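Local coordinates for lambda phage protein with carbohydrate-binding module (PDB 2A5Z) that is of unknown function but binds magnesium ions and has a jelly-roll fold with a carbohydrate-binding module, consistent with sugar recognition, at residues C[37-42]-C[48-53]; C[66-71]-C[249-254]; C[85-90]-C[202-207]; C[136-141]-C[185-190]; C[230-235]-C[241-246]. All blocks are in the same frame, centred on the assembly; numbering follows the deposited sequence.

Interaction 1: residues C[37-42]-C[48-53]; sequences LSTLTT and DFYASY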
# COMPACT_ATOMS: atom_id res chain seq x y z
N LEU C 37 -0.85 13.17 11.88
CA LEU C 37 -1.89 12.28 12.35
C LEU C 37 -3.24 12.58 11.68
O LEU C 37 -4.03 11.67 11.45
CB LEU C 37 -1.98 12.37 13.88
CG LEU C 37 -2.30 11.12 14.70
CD1 LEU C 37 -1.76 9.84 14.08
CD2 LEU C 37 -1.78 11.29 16.11
N SER C 38 -3.46 13.85 11.33
CA SER C 38 -4.71 14.26 10.68
C SER C 38 -4.88 13.68 9.28
O SER C 38 -5.99 13.60 8.75
CB SER C 38 -4.82 15.79 10.64
OG SER C 38 -3.96 16.36 9.66
N THR C 39 -3.77 13.29 8.66
CA THR C 39 -3.80 12.77 7.30
C THR C 39 -3.47 11.27 7.23
O THR C 39 -3.20 10.73 6.15
CB THR C 39 -2.90 13.60 6.36
OG1 THR C 39 -1.54 13.53 6.81
CG2 THR C 39 -3.35 15.06 6.32
N LEU C 40 -3.52 10.60 8.38
CA LEU C 40 -3.30 9.15 8.46
C LEU C 40 -4.42 8.36 7.79
O LEU C 40 -5.61 8.57 8.06
CB LEU C 40 -3.12 8.73 9.93
CG LEU C 40 -3.09 7.23 10.28
CD1 LEU C 40 -1.90 6.54 9.66
CD2 LEU C 40 -3.08 7.05 11.79
N THR C 41 -4.03 7.46 6.89
CA THR C 41 -4.95 6.60 6.14
C THR C 41 -5.64 5.60 7.07
O THR C 41 -4.99 4.92 7.86
CB THR C 41 -4.18 5.82 5.05
OG1 THR C 41 -3.48 6.74 4.21
CG2 THR C 41 -5.12 4.96 4.20
N THR C 42 -6.97 5.53 6.99
CA THR C 42 -7.72 4.58 7.81
C THR C 42 -7.30 3.14 7.46
O THR C 42 -7.20 2.79 6.28
CB THR C 42 -9.25 4.76 7.63
OG1 THR C 42 -9.59 6.11 7.95
CG2 THR C 42 -10.05 3.80 8.52
N ASP C 48 -14.72 7.36 11.70
CA ASP C 48 -14.20 8.29 10.71
C ASP C 48 -13.45 7.51 9.64
O ASP C 48 -12.83 6.49 9.93
CB ASP C 48 -13.27 9.31 11.37
CG ASP C 48 -13.97 10.13 12.45
OD1 ASP C 48 -14.65 11.12 12.10
OD2 ASP C 48 -13.82 9.79 13.65
N PHE C 49 -13.54 7.96 8.39
CA PHE C 49 -12.70 7.41 7.34
C PHE C 49 -11.88 8.51 6.70
O PHE C 49 -12.39 9.58 6.40
CB PHE C 49 -13.53 6.69 6.27
CG PHE C 49 -12.69 6.18 5.12
CD1 PHE C 49 -12.11 4.92 5.17
CD2 PHE C 49 -12.45 6.98 4.00
CE1 PHE C 49 -11.32 4.45 4.13
CE2 PHE C 49 -11.66 6.53 2.95
CZ PHE C 49 -11.09 5.25 3.02
N TYR C 50 -10.59 8.22 6.50
CA TYR C 50 -9.70 9.12 5.79
C TYR C 50 -8.79 8.36 4.82
O TYR C 50 -8.26 7.30 5.17
CB TYR C 50 -8.84 9.93 6.78
CG TYR C 50 -8.09 11.04 6.09
CD1 TYR C 50 -8.69 12.29 5.92
CD2 TYR C 50 -6.82 10.83 5.57
CE1 TYR C 50 -8.01 13.32 5.27
CE2 TYR C 50 -6.14 11.86 4.90
CZ TYR C 50 -6.75 13.09 4.76
OH TYR C 50 -6.09 14.11 4.11
N ALA C 51 -8.61 8.90 3.62
CA ALA C 51 -7.62 8.40 2.66
C ALA C 51 -7.14 9.54 1.77
O ALA C 51 -7.91 10.44 1.43
CB ALA C 51 -8.19 7.26 1.81
N SER C 52 -5.86 9.52 1.42
CA SER C 52 -5.32 10.51 0.50
C SER C 52 -4.15 9.93 -0.28
O SER C 52 -3.49 9.00 0.18
CB SER C 52 -4.88 11.77 1.26
OG SER C 52 -3.73 11.50 2.03
N TYR C 53 -3.92 10.46 -1.47
CA TYR C 53 -2.75 10.09 -2.25
C TYR C 53 -2.17 11.32 -2.95
O TYR C 53 -2.91 12.14 -3.49
CB TYR C 53 -3.05 8.94 -3.22
CG TYR C 53 -1.83 8.52 -4.01
CD1 TYR C 53 -0.66 8.12 -3.34
CD2 TYR C 53 -1.82 8.56 -5.40
CE1 TYR C 53 0.48 7.77 -4.06
CE2 TYR C 53 -0.69 8.20 -6.12
CZ TYR C 53 0.45 7.80 -5.43
OH TYR C 53 1.57 7.46 -6.13
O HOH W 1 -4.10 9.31 3.99
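Thr-42 and Tyr-50 hold the chain that leaves helix 31-38 against strand 48-53. The Thr-42 hydroxyl lies beside its own backbone N, with OG1 anti to the carbonyl carbon (chi1 -57°). There it accepts the N-H of Tyr-50, with Tyr-50 N to Thr-42 OG1 at 2.7 Å. The backbone answers in the other direction: Thr-42 N donates to Tyr-50 O at 2.8 Å, almost straight at 176°. Tyr-50 is thus gripped at both its N-H and its C=O. The Tyr-50 ring runs alongside Thr-39, both side chains pointing the same way, and Thr-39 CG2 lies 3.6 Å from Tyr-50 OH. The carbonyl oxygen of Ser-38 sits over the centre of one ring face, 3.9 Å above the plane. The phenol OH itself bonds to Glu-250. Thr-42 CB meets Phe-49 CD1 at 3.8 Å, the two side chains set at a slant to each other. A water ties Thr-39 O, Thr-41 OG1 and Ser-52 OG together, donating to the carbonyl at 2.7 Å from Thr-39 O. Ile-44 of the third subunit packs on Tyr-50 and Ser-52. Strand 48-53 is an outermost strand of the six-stranded sheet in this chain and pairs with strand 245-254.

Interaction 2: residues C[66-71]-C[249-254]; sequences NNISLL and IEFKAK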
# COMPACT_ATOMS: atom_id res chain seq x y z
N ASN C 66 -3.01 3.81 -0.68
CA ASN C 66 -3.75 4.35 0.48
C ASN C 66 -5.28 4.23 0.36
O ASN C 66 -6.01 5.21 0.59
CB ASN C 66 -3.33 5.80 0.76
CG ASN C 66 -1.83 5.98 0.80
OD1 ASN C 66 -1.10 5.06 1.16
ND2 ASN C 66 -1.35 7.18 0.44
N ASN C 67 -5.75 3.03 0.00
CA ASN C 67 -7.19 2.70 -0.17
C ASN C 67 -7.83 3.13 -1.50
O ASN C 67 -8.94 2.70 -1.82
CB ASN C 67 -8.05 3.23 1.00
CG ASN C 67 -7.68 2.61 2.35
OD1 ASN C 67 -7.11 1.52 2.41
ND2 ASN C 67 -8.01 3.32 3.43
N ILE C 68 -7.12 3.97 -2.26
CA ILE C 68 -7.67 4.64 -3.45
C ILE C 68 -7.30 3.86 -4.70
O ILE C 68 -6.13 3.53 -4.90
CB ILE C 68 -7.17 6.11 -3.55
CG1 ILE C 68 -7.66 6.92 -2.34
CG2 ILE C 68 -7.61 6.79 -4.87
CD1 ILE C 68 -6.69 8.02 -1.93
N SER C 69 -8.31 3.59 -5.54
CA SER C 69 -8.12 2.92 -6.83
C SER C 69 -7.47 3.87 -7.81
O SER C 69 -7.85 5.04 -7.87
CB SER C 69 -9.47 2.47 -7.41
OG SER C 69 -10.20 1.70 -6.46
N LEU C 70 -6.49 3.38 -8.58
CA LEU C 70 -5.81 4.21 -9.57
C LEU C 70 -5.90 3.48 -10.89
O LEU C 70 -5.08 2.62 -11.21
CB LEU C 70 -4.36 4.49 -9.15
CG LEU C 70 -4.18 5.16 -7.79
CD1 LEU C 70 -2.74 5.06 -7.34
CD2 LEU C 70 -4.66 6.63 -7.82
N LEU C 71 -6.92 3.83 -11.65
CA LEU C 71 -7.38 2.97 -12.73
C LEU C 71 -7.11 3.57 -14.09
O LEU C 71 -7.58 4.67 -14.39
CB LEU C 71 -8.88 2.68 -12.56
CG LEU C 71 -9.26 2.02 -11.22
CD1 LEU C 71 -10.76 1.87 -11.07
CD2 LEU C 71 -8.58 0.68 -11.11
N ILE C 249 -5.39 13.94 -4.06
CA ILE C 249 -6.80 13.67 -3.81
C ILE C 249 -6.96 13.28 -2.33
O ILE C 249 -6.07 12.66 -1.76
CB ILE C 249 -7.37 12.57 -4.78
CG1 ILE C 249 -8.90 12.48 -4.68
CG2 ILE C 249 -6.66 11.21 -4.58
CD1 ILE C 249 -9.56 11.71 -5.83
N GLU C 250 -8.07 13.68 -1.73
CA GLU C 250 -8.37 13.36 -0.33
C GLU C 250 -9.83 12.91 -0.20
O GLU C 250 -10.72 13.51 -0.78
CB GLU C 250 -8.11 14.59 0.55
CG GLU C 250 -8.57 14.44 2.00
CD GLU C 250 -8.58 15.78 2.75
OE1 GLU C 250 -7.63 16.06 3.50
OE2 GLU C 250 -9.55 16.55 2.56
N PHE C 251 -10.05 11.83 0.56
CA PHE C 251 -11.39 11.32 0.90
C PHE C 251 -11.61 11.41 2.41
O PHE C 251 -10.77 10.92 3.18
CB PHE C 251 -11.53 9.85 0.49
CG PHE C 251 -11.62 9.63 -1.00
CD1 PHE C 251 -12.84 9.43 -1.61
CD2 PHE C 251 -10.47 9.62 -1.78
CE1 PHE C 251 -12.92 9.22 -3.00
CE2 PHE C 251 -10.53 9.42 -3.17
CZ PHE C 251 -11.76 9.23 -3.77
N LYS C 252 -12.72 12.00 2.83
CA LYS C 252 -13.15 11.93 4.24
C LYS C 252 -14.65 11.77 4.44
O LYS C 252 -15.45 12.46 3.79
CB LYS C 252 -12.61 13.09 5.09
CG LYS C 252 -12.66 14.44 4.47
CD LYS C 252 -11.95 15.47 5.38
CE LYS C 252 -12.04 16.86 4.78
NZ LYS C 252 -11.52 17.94 5.69
N ALA C 253 -15.02 10.88 5.35
CA ALA C 253 -16.42 10.53 5.57
C ALA C 253 -16.67 10.10 7.01
O ALA C 253 -15.73 9.76 7.74
CB ALA C 253 -16.82 9.41 4.62
N LYS C 254 -17.94 10.11 7.42
CA LYS C 254 -18.35 9.54 8.69
C LYS C 254 -18.88 8.14 8.43
O LYS C 254 -19.68 7.94 7.53
CB LYS C 254 -19.43 10.40 9.34
CG LYS C 254 -18.97 11.80 9.71
CD LYS C 254 -19.97 12.53 10.61
CE LYS C 254 -20.70 13.66 9.88
NZ LYS C 254 -21.45 14.51 10.88
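Ile-68 meets both Ile-249 and Phe-251, and it carries the whole contact from its side. Before it, Asn-66 and Asn-67 form the turn between the paired strands 64-65 and 68-73. At Ile-68 the chain enters the strand and the side chain points toward segment 249-254. Its CG1 branch lies beside the backbone N (chi1 -63°) and extends to the facing strand. Ile-68 CG1 comes to 3.9 Å from Phe-251 CE2, approaching the ring obliquely. At the tip of the same branch, Ile-68 CD1 meets Ile-249 CG2 at 4.1 Å. The contact is apolar and buried. Further on, Leu-70 turns to Tyr-53 and to Phe-103 and Ala-105. The two strands face each other from different sheets, with Ile-68 and Phe-251 CA atoms 8.8 Å apart, as in the core of a jelly-roll. Strand 68-73 pairs with strand 102-107, while strand 245-254 runs between strands 48-53 and 119-125.

Interaction 3: residues C[85-90]-C[202-207]; sequences GNHFGV and YSDSGT. With MG (magnesium ion), chain F.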
# COMPACT_ATOMS: atom_id res chain seq x y z
N GLY C 85 6.51 23.80 -7.83
CA GLY C 85 6.26 24.68 -6.69
C GLY C 85 5.91 23.85 -5.48
O GLY C 85 6.66 22.94 -5.11
N ASN C 86 4.76 24.13 -4.88
CA ASN C 86 4.32 23.41 -3.69
C ASN C 86 3.55 22.13 -4.02
O ASN C 86 3.14 21.40 -3.11
CB ASN C 86 3.48 24.34 -2.82
CG ASN C 86 4.34 25.29 -2.00
OD1 ASN C 86 4.96 24.89 -1.02
ND2 ASN C 86 4.37 26.55 -2.40
N HIS C 87 3.38 21.86 -5.31
CA HIS C 87 2.67 20.68 -5.76
C HIS C 87 3.64 19.49 -5.86
O HIS C 87 4.29 19.28 -6.88
CB HIS C 87 1.94 20.97 -7.08
CG HIS C 87 0.87 22.01 -6.94
ND1 HIS C 87 -0.37 21.73 -6.41
CD2 HIS C 87 0.89 23.34 -7.19
CE1 HIS C 87 -1.09 22.84 -6.37
NE2 HIS C 87 -0.35 23.83 -6.83
N PHE C 88 3.72 18.74 -4.76
CA PHE C 88 4.67 17.64 -4.62
C PHE C 88 4.04 16.38 -5.19
O PHE C 88 3.03 15.93 -4.68
CB PHE C 88 4.97 17.43 -3.13
CG PHE C 88 5.82 16.22 -2.83
CD1 PHE C 88 7.19 16.24 -3.06
CD2 PHE C 88 5.25 15.08 -2.27
CE1 PHE C 88 7.98 15.13 -2.76
CE2 PHE C 88 6.03 13.96 -1.98
CZ PHE C 88 7.40 13.99 -2.22
N GLY C 89 4.64 15.82 -6.24
CA GLY C 89 4.13 14.62 -6.87
C GLY C 89 2.94 14.95 -7.74
O GLY C 89 1.85 15.15 -7.25
N VAL C 90 3.15 15.02 -9.05
CA VAL C 90 2.09 15.37 -9.99
C VAL C 90 2.07 14.33 -11.10
O VAL C 90 3.12 14.02 -11.66
CB VAL C 90 2.33 16.78 -10.61
CG1 VAL C 90 1.28 17.10 -11.70
CG2 VAL C 90 2.34 17.88 -9.53
N TYR C 202 -12.02 26.26 -6.43
CA TYR C 202 -11.20 27.29 -5.82
C TYR C 202 -9.96 27.55 -6.68
O TYR C 202 -9.55 26.70 -7.49
CB TYR C 202 -10.71 26.88 -4.42
CG TYR C 202 -11.76 26.36 -3.47
CD1 TYR C 202 -12.32 27.18 -2.49
CD2 TYR C 202 -12.17 25.02 -3.52
CE1 TYR C 202 -13.27 26.70 -1.58
CE2 TYR C 202 -13.14 24.53 -2.63
CZ TYR C 202 -13.67 25.37 -1.66
OH TYR C 202 -14.62 24.89 -0.79
N SER C 203 -9.36 28.72 -6.48
CA SER C 203 -8.04 29.00 -7.03
C SER C 203 -7.00 28.22 -6.21
O SER C 203 -7.33 27.62 -5.17
CB SER C 203 -7.75 30.49 -6.94
OG SER C 203 -7.48 30.85 -5.59
N ASP C 204 -5.75 28.24 -6.66
CA ASP C 204 -4.67 27.53 -5.96
C ASP C 204 -4.36 28.11 -4.56
O ASP C 204 -3.68 27.46 -3.76
CB ASP C 204 -3.40 27.50 -6.81
CG ASP C 204 -2.48 26.33 -6.46
OD1 ASP C 204 -2.98 25.33 -5.89
OD2 ASP C 204 -1.28 26.40 -6.79
N SER C 205 -4.87 29.30 -4.26
CA SER C 205 -4.74 29.87 -2.92
C SER C 205 -6.01 29.69 -2.05
O SER C 205 -6.11 30.27 -0.97
CB SER C 205 -4.31 31.33 -2.98
OG SER C 205 -5.19 32.09 -3.77
N GLY C 206 -6.96 28.90 -2.54
CA GLY C 206 -8.17 28.57 -1.79
C GLY C 206 -9.29 29.60 -1.86
O GLY C 206 -10.23 29.55 -1.07
N THR C 207 -9.19 30.53 -2.81
CA THR C 207 -10.23 31.53 -3.02
C THR C 207 -11.38 30.92 -3.82
O THR C 207 -11.15 30.33 -4.87
CB THR C 207 -9.65 32.76 -3.75
OG1 THR C 207 -8.60 33.31 -2.95
CG2 THR C 207 -10.72 33.84 -3.97
MG MG F . 1.02 15.39 -5.26
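A single histidine-carboxylate hydrogen bond makes up this contact; the segment that supplies the histidine also binds a magnesium ion. His-87 and Asp-204 reach for each other from opposite directions across backbones whose CA atoms are 10.0 Å apart. Asp-204 belongs to a type I beta turn, Ser-203 to Gly-206, following strand 197-203 in the jelly-roll fold. The turn is closed by Gly-206 N donating to Ser-203 O at 2.9 Å. The Asp-204 carboxylate extends toward the histidine because its CG is anti to the backbone N (chi1 -155°). Ring and carboxylate are nearly coplanar, with planes 16° apart.

The other ring nitrogen, His-87 ND1, bonds to Asp-247 OD2, and Asp-247 OD1 binds the magnesium. His-87 is a second-shell residue and probably helps position Asp-247. Two carboxylates at its two nitrogens would probably favour a protonated ring. Trp-184 stacks on the same ring.

Just after His-87, the chain gives two backbone carbonyls to the metal, Phe-88 O and Gly-89 O, each 2.2 Å from the magnesium ion. Asp-54 contributes its OD1 and its backbone O. At Gly-89, where the chain turns a corner, a CB would lie only about 3.3 Å from the magnesium ion, and the positive phi also suits glycine. In the bond itself, His-87 NE2 donates to Asp-204 OD2 at 2.7 Å, meeting the syn side of the oxygen with the acceptor in the ring plane.

Interaction 4: residues C[136-141]-C[185-190]; sequences TVIGST and YICKFK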
# COMPACT_ATOMS: atom_id res chain seq x y z
N THR C 136 -13.37 15.73 -17.93
CA THR C 136 -12.94 15.43 -16.57
C THR C 136 -14.12 15.60 -15.61
O THR C 136 -14.96 16.48 -15.81
CB THR C 136 -11.76 16.35 -16.16
OG1 THR C 136 -10.72 16.24 -17.12
CG2 THR C 136 -11.21 15.97 -14.80
N VAL C 137 -14.18 14.75 -14.59
CA VAL C 137 -15.21 14.83 -13.55
C VAL C 137 -14.59 14.71 -12.16
O VAL C 137 -13.74 13.85 -11.92
CB VAL C 137 -16.30 13.72 -13.70
CG1 VAL C 137 -17.43 13.94 -12.68
CG2 VAL C 137 -16.88 13.70 -15.10
N ILE C 138 -15.00 15.59 -11.26
CA ILE C 138 -14.76 15.41 -9.84
C ILE C 138 -16.14 15.11 -9.22
O ILE C 138 -16.99 15.98 -9.12
CB ILE C 138 -14.02 16.62 -9.19
CG1 ILE C 138 -12.60 16.74 -9.75
CG2 ILE C 138 -13.91 16.45 -7.69
CD1 ILE C 138 -12.26 18.11 -10.30
N GLY C 139 -16.34 13.84 -8.87
CA GLY C 139 -17.62 13.35 -8.38
C GLY C 139 -17.79 11.88 -8.73
O GLY C 139 -16.80 11.16 -8.81
N SER C 140 -19.03 11.46 -8.92
CA SER C 140 -19.33 10.08 -9.29
C SER C 140 -19.29 9.91 -10.80
O SER C 140 -19.51 10.86 -11.55
CB SER C 140 -20.70 9.65 -8.74
OG SER C 140 -21.74 10.44 -9.27
N THR C 141 -18.99 8.69 -11.24
CA THR C 141 -18.79 8.43 -12.66
C THR C 141 -18.84 6.94 -12.98
O THR C 141 -18.51 6.09 -12.14
CB THR C 141 -17.45 9.07 -13.18
OG1 THR C 141 -17.32 8.83 -14.59
CG2 THR C 141 -16.23 8.52 -12.45
N TYR C 185 -5.92 24.38 -9.73
CA TYR C 185 -7.26 24.60 -9.17
C TYR C 185 -7.49 23.60 -8.04
O TYR C 185 -6.80 22.58 -7.97
CB TYR C 185 -8.35 24.39 -10.24
CG TYR C 185 -8.40 25.44 -11.32
CD1 TYR C 185 -8.98 26.69 -11.08
CD2 TYR C 185 -7.87 25.20 -12.59
CE1 TYR C 185 -9.02 27.67 -12.06
CE2 TYR C 185 -7.91 26.18 -13.60
CZ TYR C 185 -8.49 27.41 -13.32
OH TYR C 185 -8.55 28.38 -14.29
N ILE C 186 -8.44 23.90 -7.16
CA ILE C 186 -8.87 22.95 -6.13
C ILE C 186 -10.38 22.76 -6.29
O ILE C 186 -11.10 23.72 -6.56
CB ILE C 186 -8.52 23.45 -4.69
CG1 ILE C 186 -7.06 23.93 -4.62
CG2 ILE C 186 -8.80 22.35 -3.63
CD1 ILE C 186 -6.72 24.74 -3.38
N CYS C 187 -10.85 21.52 -6.18
CA CYS C 187 -12.28 21.25 -6.16
C CYS C 187 -12.65 20.39 -4.95
O CYS C 187 -12.01 19.36 -4.69
CB CYS C 187 -12.76 20.58 -7.45
SG CYS C 187 -14.51 20.06 -7.41
N LYS C 188 -13.67 20.83 -4.23
CA LYS C 188 -14.28 20.03 -3.19
C LYS C 188 -15.67 19.57 -3.62
O LYS C 188 -16.50 20.37 -4.07
CB LYS C 188 -14.33 20.80 -1.87
CG LYS C 188 -14.93 20.01 -0.70
CD LYS C 188 -14.42 20.54 0.64
CE LYS C 188 -14.77 22.00 0.87
NZ LYS C 188 -14.65 22.32 2.31
N PHE C 189 -15.90 18.26 -3.52
CA PHE C 189 -17.19 17.66 -3.78
C PHE C 189 -17.75 17.24 -2.41
O PHE C 189 -17.06 16.62 -1.61
CB PHE C 189 -17.02 16.47 -4.75
CG PHE C 189 -18.28 15.65 -4.95
CD1 PHE C 189 -19.01 15.75 -6.12
CD2 PHE C 189 -18.72 14.76 -3.96
CE1 PHE C 189 -20.16 14.98 -6.32
CE2 PHE C 189 -19.87 14.00 -4.13
CZ PHE C 189 -20.59 14.11 -5.31
N LYS C 190 -18.99 17.62 -2.12
CA LYS C 190 -19.59 17.34 -0.81
C LYS C 190 -20.91 16.58 -0.96
O LYS C 190 -21.86 17.08 -1.56
CB LYS C 190 -19.78 18.64 -0.01
CG LYS C 190 -20.38 18.48 1.40
CD LYS C 190 -19.57 17.53 2.28
CE LYS C 190 -19.87 17.75 3.75
NZ LYS C 190 -19.39 16.57 4.52
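Ile-138, Phe-189 and Cys-187 bury the most surface here. Ile-138 sits where the chain turns a corner between strands 134-137 and 140-142, and it points toward strand 184-191. Both of its branches are used. Its CG2 meets the sulfur of Cys-187, with Ile-138 CG2 to Cys-187 SG at 3.7 Å. Ile-138 CD1, on the other branch, lies 3.8 Å from Cys-187 CB. Cys-187 is thus touched at both its carbon and its sulfur by one isoleucine.

Phe-189 places its ring against the corner. With CG anti to the backbone N (chi1 172°), the ring arrives obliquely at the backbone of Ile-138 and Gly-139. Phe-189 CD1 is 3.6 Å from Gly-139 CA and equally 3.6 Å from Ile-138 O. Gly-139 has backbone angles that would press a CB against the preceding carbonyl, and a CB would also fall about 3.1 Å from Phe-189 CE1. A residue without a side chain lets the ring come this close.

Around the contact, Phe-124 of strand 119-125 touches Ile-138 and Cys-187, and Phe-197 meets the Phe-189 ring at nearly parallel planes. The corner of one sheet is thereby packed on a strand of the other. Across these segments the join rests on apolar and van der Waals contacts, so shape and burial, not directed bonds, set how the two parts fit.

Interaction 5: residues C[230-235]-C[241-246]; sequences FKTQCK and ISLISI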
# COMPACT_ATOMS: atom_id res chain seq x y z
N PHE C 230 -11.85 11.35 -8.93
CA PHE C 230 -11.35 12.12 -10.07
C PHE C 230 -11.22 11.21 -11.28
O PHE C 230 -10.65 10.12 -11.19
CB PHE C 230 -9.99 12.74 -9.72
CG PHE C 230 -9.21 13.26 -10.92
CD1 PHE C 230 -9.41 14.55 -11.39
CD2 PHE C 230 -8.25 12.46 -11.55
CE1 PHE C 230 -8.68 15.04 -12.48
CE2 PHE C 230 -7.51 12.95 -12.65
CZ PHE C 230 -7.73 14.25 -13.11
N LYS C 231 -11.76 11.65 -12.41
CA LYS C 231 -11.59 10.93 -13.66
C LYS C 231 -11.35 11.91 -14.80
O LYS C 231 -12.11 12.86 -14.97
CB LYS C 231 -12.82 10.06 -13.97
CG LYS C 231 -12.65 9.13 -15.16
CD LYS C 231 -13.92 8.37 -15.47
CE LYS C 231 -13.73 7.47 -16.67
NZ LYS C 231 -15.01 6.97 -17.23
N THR C 232 -10.30 11.68 -15.57
CA THR C 232 -10.04 12.49 -16.76
C THR C 232 -9.95 11.55 -17.96
O THR C 232 -9.43 10.44 -17.85
CB THR C 232 -8.80 13.40 -16.60
OG1 THR C 232 -8.84 14.45 -17.56
CG2 THR C 232 -7.48 12.61 -16.72
N GLN C 233 -10.48 12.02 -19.09
CA GLN C 233 -10.79 11.14 -20.22
C GLN C 233 -10.66 11.87 -21.55
O GLN C 233 -10.92 13.08 -21.64
CB GLN C 233 -12.23 10.65 -20.08
CG GLN C 233 -12.62 9.51 -21.02
CD GLN C 233 -13.93 8.88 -20.62
OE1 GLN C 233 -14.86 9.58 -20.21
NE2 GLN C 233 -14.02 7.56 -20.72
N CYS C 234 -10.29 11.12 -22.58
CA CYS C 234 -10.29 11.63 -23.95
C CYS C 234 -11.40 10.95 -24.74
O CYS C 234 -11.45 9.73 -24.80
CB CYS C 234 -8.94 11.41 -24.62
SG CYS C 234 -8.84 12.18 -26.26
N LYS C 235 -12.28 11.75 -25.33
CA LYS C 235 -13.45 11.24 -26.05
C LYS C 235 -13.14 10.76 -27.46
O LYS C 235 -13.96 10.09 -28.08
CB LYS C 235 -14.55 12.29 -26.11
CG LYS C 235 -15.26 12.54 -24.79
CD LYS C 235 -16.46 13.45 -24.97
CE LYS C 235 -16.03 14.90 -25.15
NZ LYS C 235 -17.20 15.77 -25.44
N ILE C 241 -3.09 14.35 -26.87
CA ILE C 241 -3.91 15.38 -26.24
C ILE C 241 -3.70 15.31 -24.74
O ILE C 241 -3.95 14.26 -24.13
CB ILE C 241 -5.42 15.22 -26.56
CG1 ILE C 241 -5.67 15.27 -28.06
CG2 ILE C 241 -6.24 16.29 -25.82
CD1 ILE C 241 -7.11 14.97 -28.45
N SER C 242 -3.25 16.41 -24.14
CA SER C 242 -3.10 16.49 -22.69
C SER C 242 -4.46 16.50 -22.01
O SER C 242 -5.40 17.16 -22.48
CB SER C 242 -2.31 17.74 -22.27
OG SER C 242 -0.95 17.65 -22.65
N LEU C 243 -4.57 15.74 -20.92
CA LEU C 243 -5.76 15.76 -20.07
C LEU C 243 -5.41 16.51 -18.78
O LEU C 243 -4.36 17.16 -18.72
CB LEU C 243 -6.26 14.33 -19.79
CG LEU C 243 -6.54 13.48 -21.05
CD1 LEU C 243 -7.16 12.13 -20.68
CD2 LEU C 243 -7.43 14.21 -22.06
N ILE C 244 -6.25 16.41 -17.76
CA ILE C 244 -5.99 17.16 -16.53
C ILE C 244 -4.98 16.41 -15.63
O ILE C 244 -5.10 15.21 -15.42
CB ILE C 244 -7.33 17.56 -15.85
CG1 ILE C 244 -7.98 18.72 -16.66
CG2 ILE C 244 -7.14 17.93 -14.37
CD1 ILE C 244 -9.33 19.23 -16.15
N SER C 245 -3.95 17.12 -15.16
CA SER C 245 -2.94 16.55 -14.27
C SER C 245 -3.44 16.52 -12.84
O SER C 245 -4.22 17.38 -12.45
CB SER C 245 -1.64 17.37 -14.34
OG SER C 245 -1.17 17.46 -15.67
N ILE C 246 -3.00 15.54 -12.06
CA ILE C 246 -3.41 15.45 -10.65
C ILE C 246 -2.22 15.44 -9.68
O ILE C 246 -1.24 14.70 -9.86
CB ILE C 246 -4.42 14.29 -10.38
CG1 ILE C 246 -4.91 14.30 -8.91
CG2 ILE C 246 -3.84 12.93 -10.83
CD1 ILE C 246 -6.21 13.54 -8.67
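Phe-230, Thr-232 and Cys-234 of strand 230-234 face the returning chain 241-246, which runs antiparallel. This buried crossing carries the chain of the jelly-roll from the sheet holding strand 230-234 to strand 245-254 of the other sheet.

Aromatic contacts come first. The methyl Ile-246 CD1 makes a CH-pi contact over one face of the Phe-230 ring, 4.0 Å from its centroid and 27° off the normal. The two side chains slide past each other in opposite directions. At the ring edge, near its plane, Ile-244 O lies 3.6 Å from Phe-230 CZ. Ile-244 CG2 adds an apolar touch to Phe-230 CE1 at 3.8 Å.

Aliphatic and sulfur contacts fill the far end. Ile-241 CD1 meets Cys-234 SG at 3.9 Å. Leu-243 spreads its two methyls along the backbone of the strand, with Leu-243 CD1 at 3.6 Å from Gln-233 C. Leu-243 CB lies against Thr-232 OG1 at 3.4 Å. Ile-93 of strand 90-94 packs on both Leu-243 and Thr-232.

The polar part is small. Thr-232 OG1 is anti to the backbone N (chi1 -161°), which turns it toward the returning chain, and it also bonds to the hydroxyl of Thr-136 on the neighbouring strand. Across the segments, Ile-244 N donates to Thr-232 OG1 over 3.3 Å, at an N-H...O angle of 169°.

How the interactions relate
Along the chain, interaction 1 closes before the others open. Interaction 2 then spans interactions 3, 4 and 5; interaction 4 lies within the span of interaction 3, and interaction 5 follows both. Strand 245-254 serves interactions 2 and 5 and neighbours strand 48-53 of interaction 1. Interactions 1 and 2 touch, with centres 9 Å apart. Interactions 3 and 4 share neighbouring strands 197-203 and 184-191; interactions 4 and 5 share 134-137 and 230-234. Interactions 1 and 5 lie on opposite sides of the chain centre, with their centres 25 Å apart. Interactions 2, 4 and 5 pack the two large sheets together, while interaction 3 contains part of the magnesium site, to which strand 245-254 adds Asp-247.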